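Local coordinates for protein GCN5-related N-acetyltransferase (Kribbella flavida, PDB 4MY0) that binds acetyl-CoA and probably transfers its acetyl group to an amine, perhaps on an aminoglycoside antibiotic, at residues Ala159-Arg162 / Lys166-Ala169; Leu282-Ala287 / Ala350-Thr355; Arg319-Val324 / Glu330-Asp335. All blocks are in the same frame, centred on the assembly; numbering follows the deposited sequence.

Interaction 1. Residues Ala159-Arg162 / Lys166-Ala169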
# COMPACT_ATOMS: atom_id res chain seq x y z
N ALA C 159 -33.95 -16.35 21.97
CA ALA C 159 -34.79 -15.47 21.17
C ALA C 159 -34.10 -14.12 20.95
O ALA C 159 -33.77 -13.42 21.91
CB ALA C 159 -36.17 -15.28 21.83
N VAL C 160 -33.87 -13.78 19.69
CA VAL C 160 -33.26 -12.51 19.30
C VAL C 160 -34.16 -11.88 18.25
O VAL C 160 -34.48 -12.52 17.26
CB VAL C 160 -31.88 -12.73 18.66
CG1 VAL C 160 -31.33 -11.42 18.14
CG2 VAL C 160 -30.93 -13.34 19.66
N ARG C 161 -34.58 -10.63 18.45
CA ARG C 161 -35.45 -10.01 17.46
C ARG C 161 -34.90 -8.68 16.99
O ARG C 161 -34.08 -8.05 17.67
CB ARG C 161 -36.87 -9.83 18.02
CG ARG C 161 -37.01 -8.62 18.90
CD ARG C 161 -38.49 -8.26 19.13
NE ARG C 161 -38.64 -6.91 19.67
CZ ARG C 161 -38.65 -6.62 20.96
NH1 ARG C 161 -38.80 -5.36 21.36
NH2 ARG C 161 -38.52 -7.59 21.86
N ARG C 162 -35.34 -8.24 15.82
CA ARG C 162 -34.93 -6.95 15.29
C ARG C 162 -35.46 -5.85 16.19
O ARG C 162 -36.60 -5.91 16.65
CB ARG C 162 -35.45 -6.77 13.86
CG ARG C 162 -35.19 -5.38 13.29
CD ARG C 162 -35.21 -5.39 11.76
NE ARG C 162 -36.50 -5.83 11.23
CZ ARG C 162 -37.60 -5.08 11.24
NH1 ARG C 162 -37.58 -3.86 11.79
NH2 ARG C 162 -38.73 -5.55 10.72
N LYS C 166 -38.54 2.32 19.33
CA LYS C 166 -39.36 2.15 20.53
C LYS C 166 -38.67 1.31 21.62
O LYS C 166 -39.17 1.20 22.73
CB LYS C 166 -40.70 1.52 20.18
CG LYS C 166 -41.55 2.35 19.23
CD LYS C 166 -41.36 1.91 17.78
CE LYS C 166 -41.77 3.01 16.79
NZ LYS C 166 -43.17 3.48 16.98
N ASP C 167 -37.52 0.72 21.28
CA ASP C 167 -36.80 -0.10 22.24
C ASP C 167 -35.74 0.70 22.99
O ASP C 167 -34.95 0.15 23.76
CB ASP C 167 -36.16 -1.28 21.53
CG ASP C 167 -37.19 -2.22 20.92
OD1 ASP C 167 -38.05 -2.72 21.68
OD2 ASP C 167 -37.15 -2.44 19.69
N ALA C 168 -35.71 2.02 22.77
CA ALA C 168 -34.68 2.86 23.37
C ALA C 168 -34.64 2.72 24.89
O ALA C 168 -33.56 2.58 25.45
CB ALA C 168 -34.89 4.32 22.98
N ALA C 169 -35.80 2.75 25.54
CA ALA C 169 -35.83 2.69 27.00
C ALA C 169 -35.39 1.32 27.53
O ALA C 169 -34.76 1.22 28.58
CB ALA C 169 -37.22 3.06 27.54

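Interaction 2. Residues Leu282-Ala287 / Ala350-Thr355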
# COMPACT_ATOMS: atom_id res chain seq x y z
N LEU C 282 -10.33 14.29 30.85
CA LEU C 282 -11.31 14.54 31.91
C LEU C 282 -10.87 15.76 32.70
O LEU C 282 -9.67 15.99 32.88
CB LEU C 282 -11.34 13.34 32.85
CG LEU C 282 -12.29 13.43 34.04
CD1 LEU C 282 -13.73 13.45 33.52
CD2 LEU C 282 -12.07 12.25 34.99
N ARG C 283 -11.84 16.54 33.18
CA ARG C 283 -11.54 17.59 34.17
C ARG C 283 -12.62 17.62 35.25
O ARG C 283 -13.81 17.48 34.94
CB ARG C 283 -11.46 18.96 33.50
CG ARG C 283 -10.86 20.03 34.42
CD ARG C 283 -11.30 21.46 34.05
NE ARG C 283 -10.31 22.45 34.47
CZ ARG C 283 -10.12 22.84 35.74
NH1 ARG C 283 -10.86 22.32 36.72
NH2 ARG C 283 -9.19 23.74 36.02
N LEU C 284 -12.23 17.79 36.52
CA LEU C 284 -13.23 18.04 37.57
C LEU C 284 -13.57 19.54 37.64
O LEU C 284 -12.67 20.38 37.70
CB LEU C 284 -12.74 17.54 38.94
CG LEU C 284 -12.34 16.09 39.20
CD1 LEU C 284 -12.80 15.65 40.58
CD2 LEU C 284 -12.81 15.10 38.13
N LEU C 285 -14.85 19.86 37.63
CA LEU C 285 -15.30 21.25 37.76
C LEU C 285 -15.80 21.58 39.17
O LEU C 285 -15.73 22.74 39.61
CB LEU C 285 -16.42 21.55 36.77
CG LEU C 285 -16.18 21.19 35.31
CD1 LEU C 285 -17.40 21.56 34.48
CD2 LEU C 285 -14.94 21.91 34.81
N ASP C 286 -16.34 20.58 39.86
CA ASP C 286 -16.84 20.73 41.23
C ASP C 286 -16.48 19.44 41.97
O ASP C 286 -17.27 18.51 42.03
CB ASP C 286 -18.36 20.97 41.22
CG ASP C 286 -18.99 21.04 42.63
OD1 ASP C 286 -20.18 21.43 42.71
OD2 ASP C 286 -18.33 20.71 43.64
N ALA C 287 -15.28 19.40 42.55
CA ALA C 287 -14.74 18.15 43.10
C ALA C 287 -15.59 17.50 44.21
O ALA C 287 -15.76 16.28 44.19
CB ALA C 287 -13.28 18.32 43.54
N ALA C 350 -6.91 12.91 36.71
CA ALA C 350 -6.32 11.60 36.46
C ALA C 350 -6.53 10.66 37.67
O ALA C 350 -6.83 9.47 37.50
CB ALA C 350 -4.85 11.72 36.12
N LEU C 351 -6.36 11.18 38.88
CA LEU C 351 -6.61 10.40 40.09
C LEU C 351 -8.07 9.93 40.14
O LEU C 351 -8.35 8.76 40.44
CB LEU C 351 -6.27 11.22 41.34
CG LEU C 351 -6.70 10.62 42.67
CD1 LEU C 351 -5.90 9.38 42.95
CD2 LEU C 351 -6.59 11.62 43.84
N TYR C 352 -8.99 10.84 39.82
CA TYR C 352 -10.43 10.53 39.79
C TYR C 352 -10.72 9.42 38.80
O TYR C 352 -11.64 8.62 38.99
CB TYR C 352 -11.21 11.79 39.41
CG TYR C 352 -12.72 11.66 39.48
CD1 TYR C 352 -13.41 12.04 40.63
CD2 TYR C 352 -13.47 11.19 38.39
CE1 TYR C 352 -14.79 11.93 40.71
CE2 TYR C 352 -14.86 11.10 38.46
CZ TYR C 352 -15.50 11.48 39.63
OH TYR C 352 -16.87 11.39 39.74
N ALA C 353 -9.94 9.38 37.72
CA ALA C 353 -10.13 8.39 36.67
C ALA C 353 -9.47 7.05 36.99
O ALA C 353 -9.58 6.11 36.20
CB ALA C 353 -9.59 8.92 35.34
N GLY C 354 -8.76 6.96 38.12
CA GLY C 354 -8.09 5.73 38.51
C GLY C 354 -6.66 5.55 38.01
O GLY C 354 -6.10 4.45 38.09
N THR C 355 -6.04 6.60 37.50
CA THR C 355 -4.63 6.51 37.11
C THR C 355 -3.77 6.24 38.37
O THR C 355 -3.95 6.90 39.39
CB THR C 355 -4.18 7.80 36.40
OG1 THR C 355 -5.09 8.09 35.33
CG2 THR C 355 -2.76 7.69 35.84

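Interaction 3. Residues Arg319-Val324 / Glu330-Asp335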
# COMPACT_ATOMS: atom_id res chain seq x y z
N ARG C 319 -7.38 22.71 50.95
CA ARG C 319 -7.19 21.40 51.55
C ARG C 319 -8.51 20.72 51.88
O ARG C 319 -9.37 21.28 52.56
CB ARG C 319 -6.32 21.49 52.80
CG ARG C 319 -5.96 20.13 53.34
CD ARG C 319 -4.90 20.25 54.39
NE ARG C 319 -4.51 18.96 54.94
CZ ARG C 319 -3.25 18.66 55.27
NH1 ARG C 319 -2.30 19.57 55.07
NH2 ARG C 319 -2.95 17.48 55.78
N TRP C 320 -8.64 19.50 51.41
CA TRP C 320 -9.85 18.73 51.56
C TRP C 320 -9.55 17.39 52.23
O TRP C 320 -8.44 16.88 52.13
CB TRP C 320 -10.46 18.47 50.18
CG TRP C 320 -10.87 19.72 49.45
CD1 TRP C 320 -10.10 20.45 48.59
CD2 TRP C 320 -12.14 20.36 49.51
NE1 TRP C 320 -10.83 21.51 48.11
CE2 TRP C 320 -12.08 21.48 48.66
CE3 TRP C 320 -13.33 20.10 50.20
CZ2 TRP C 320 -13.17 22.34 48.48
CZ3 TRP C 320 -14.41 20.96 50.02
CH2 TRP C 320 -14.33 22.07 49.17
N HIS C 321 -10.54 16.85 52.92
CA HIS C 321 -10.45 15.50 53.45
C HIS C 321 -11.35 14.57 52.64
O HIS C 321 -12.54 14.85 52.44
CB HIS C 321 -10.83 15.46 54.92
CG HIS C 321 -10.84 14.08 55.50
ND1 HIS C 321 -9.68 13.39 55.77
CD2 HIS C 321 -11.86 13.25 55.80
CE1 HIS C 321 -9.98 12.19 56.24
NE2 HIS C 321 -11.30 12.08 56.27
N LEU C 322 -10.78 13.48 52.15
CA LEU C 322 -11.56 12.48 51.42
C LEU C 322 -11.90 11.30 52.33
O LEU C 322 -11.01 10.66 52.90
CB LEU C 322 -10.80 12.00 50.18
CG LEU C 322 -11.47 10.88 49.36
CD1 LEU C 322 -12.70 11.39 48.63
CD2 LEU C 322 -10.47 10.28 48.39
N SER C 323 -13.20 11.02 52.47
CA SER C 323 -13.68 9.90 53.27
C SER C 323 -14.35 8.90 52.33
O SER C 323 -15.30 9.26 51.62
CB SER C 323 -14.68 10.38 54.32
OG SER C 323 -14.99 9.36 55.26
N VAL C 324 -13.84 7.67 52.30
CA VAL C 324 -14.42 6.63 51.47
C VAL C 324 -14.74 5.40 52.31
O VAL C 324 -13.86 4.88 53.00
CB VAL C 324 -13.49 6.20 50.35
CG1 VAL C 324 -14.11 5.03 49.59
CG2 VAL C 324 -13.20 7.37 49.40
N GLU C 330 -17.00 11.06 50.24
CA GLU C 330 -17.29 12.46 50.55
C GLU C 330 -16.01 13.28 50.66
O GLU C 330 -15.02 12.83 51.24
CB GLU C 330 -18.07 12.57 51.86
CG GLU C 330 -18.78 13.91 52.01
CD GLU C 330 -19.49 14.07 53.35
OE1 GLU C 330 -20.26 15.04 53.50
OE2 GLU C 330 -19.28 13.22 54.25
N LEU C 331 -16.05 14.50 50.13
CA LEU C 331 -14.92 15.42 50.20
C LEU C 331 -15.30 16.65 51.02
O LEU C 331 -16.21 17.39 50.63
CB LEU C 331 -14.51 15.83 48.79
CG LEU C 331 -13.11 16.38 48.57
CD1 LEU C 331 -12.09 15.27 48.78
CD2 LEU C 331 -13.00 16.99 47.18
N THR C 332 -14.62 16.88 52.14
CA THR C 332 -14.94 18.01 53.02
C THR C 332 -13.69 18.84 53.32
O THR C 332 -12.57 18.32 53.28
CB THR C 332 -15.53 17.52 54.37
OG1 THR C 332 -14.64 16.57 54.96
CG2 THR C 332 -16.90 16.88 54.16
N PRO C 333 -13.87 20.14 53.65
CA PRO C 333 -12.73 21.01 53.97
C PRO C 333 -11.92 20.51 55.16
O PRO C 333 -12.51 19.99 56.11
CB PRO C 333 -13.40 22.34 54.34
CG PRO C 333 -14.69 22.32 53.59
CD PRO C 333 -15.14 20.89 53.65
N SER C 334 -10.60 20.68 55.11
CA SER C 334 -9.72 20.27 56.22
C SER C 334 -8.95 21.46 56.77
O SER C 334 -8.47 22.30 56.00
CB SER C 334 -8.73 19.20 55.75
OG SER C 334 -7.83 18.83 56.79
N ASP C 335 -8.80 21.54 58.09
CA ASP C 335 -8.01 22.62 58.69
C ASP C 335 -6.61 22.15 59.08
O ASP C 335 -5.88 22.85 59.80
CB ASP C 335 -8.74 23.27 59.86
CG ASP C 335 -9.24 22.26 60.88
OD1 ASP C 335 -8.73 21.11 60.89
OD2 ASP C 335 -10.12 22.61 61.70

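Interaction 1. Residues Ala159-Arg162 / Lys166-Ala169
Arg161 lies on the short strand 161-162, and Asp167 stands just before helix 168-182, with 11.1 Å between Arg161 CA and Asp167 CA. The side chains have to bridge that gap. They come from opposite directions and meet in a salt bridge, Arg161 NH1 to Asp167 OD1, at 2.8 Å. The Arg161 chain is extended from CG to NE. Its CG is placed between the backbone N and the carbonyl carbon (chi1 81°), and the straight arm then carries the guanidinium group across to the helix start. OD1 meets the guanidinium at its edge, close to its plane. The carboxylate does not lie flat against it, for the two planes are 60° apart. Asp167 OD2 stays 3.7 Å from Arg161 NH1, so the ion pair rests on one oxygen and one nitrogen. OD2 is held instead by the backbone N of Gly164, which helps fix how the carboxylate is turned. Asp167 occupies the N-cap position, but its side chain makes no capping bond. On the strand side, backbone hydrogen bonds between Arg161 and Leu208 join this part of the chain to strand 205-209. Arg161 is exposed, so water probably weakens the electrostatic pull. The chemistry implies a single-contact surface ion pair that links the strand to the helix start, with the Asp167 charge shared between the guanidinium and a backbone N-H.

Interaction 2. Residues Leu282-Ala287 / Ala350-Thr355
The contact joins the end of strand 274-284, in the acetyltransferase part and paired with strands 118-121 and 135-146, to helix 345-352 of the sterol carrier protein domain. Leu282 and Leu284 of the strand pack against Tyr352 and Ala353. Tyr352 ends helix 345-352, and Ala353 follows it. All four are buried, and the contact between the segments is apolar. Leu284 lies over one face of the Tyr352 ring. Its CD2 makes a CH-pi contact, 4.0 Å from the ring centroid and 24° off the ring normal. Its other methyl, CD1, is 3.7 Å from Tyr352 CD1. Leu282 crosses the tyrosine side chain at about a right angle, and its CD2 touches Tyr352 CD2 at 3.8 Å. The same methyl reaches Ala353 CB at 4.2 Å. Tyr352 CG is anti to its backbone N (chi1 -174°), which sends the ring from the helix toward the strand. The phenol is not left without a partner, because Tyr352 OH is hydrogen-bonded to Ala290 O. Just beyond Ala353 the helix closes in a Schellman motif, with Gly354 at positive phi and Thr355 N bonded to Ala350 O at 3.0 Å. Around the contact, Trp75 of strand 61-75 meets the Tyr352 ring edge-to-face and also touches Leu282 and Ala353. Arg294 adds a cation-pi contact to Tyr352, and helix 357-362 packs on Ala350 and Leu351.

Interaction 3. Residues Arg319-Val324 / Glu330-Asp335
Glu330 O is approached by two groups of the facing strand. Ser323 N gives it a nearly straight hydrogen bond of 2.8 Å, with an angle of 174° at the hydrogen. Leu322 CA adds a CA-H...O contact at 3.5 Å. The return bond runs from Glu330 N to Ser323 O. Two residues along, His321 and Thr332 form the next hydrogen-bonded pair, in which Thr332 N reaches His321 O at 2.9 Å. Ser334 N then binds Arg319 O at 2.9 Å. Between these pairs lie Leu322 with Leu331 and Trp320 with Pro333, both non-hydrogen-bonded. Pro333 has no N-H to give, and its place in the register needs none across to Trp320.

The side chains sort by face. Leu322 and Leu331 share one, where Leu322 CB is 3.8 Å from Leu331 CD1. Helix 287-293 packs on this leucine face, through Ile291 on Leu322 and Ala287 on Leu331. Leu331 also packs on Trp320. Its CD2 sits over one face of the indole, offset toward the rim, and its CG is 3.7 Å from Trp320 CB. Trp320 CG is anti to the carbonyl carbon (chi1 -63°), and the indole reaches Pro333, with Trp320 CZ3 at 3.7 Å from Pro333 CD. Thr332 CA lies at the indole edge, in its plane. His321, Ser323, Glu330 and Thr332 point to the other face. Asp305 of strand 302-309 is hydrogen-bonded to His321 ND1 and Ser334 OG and makes a salt bridge with Arg319 NE. Glu303 binds His321 NE2 and Ser323 OG. The arrangement is that of an antiparallel beta hairpin, here at the border of the mixed sheet of the sterol carrier protein domain.

In the fold
Along the chain, interaction 1 comes first. It closes a very short loop, with three residues between its segments, and ties strand 161-162 to the start of helix 168-182. Interaction 2 opens much later, at the end of strand 274-284, and closes a loop of 62 residues. It fastens the acetyltransferase region to the sterol carrier protein domain. Interaction 3, the hairpin 319-324 with 330-335, is nested inside that loop. Interactions 2 and 3 touch, where Ala287 CB meets Leu331 CD2 at 3.9 Å, and their centres are about 15 Å apart. Interaction 1 stands apart, its centre about 35 Å from that of interaction 2, across the centre of the chain.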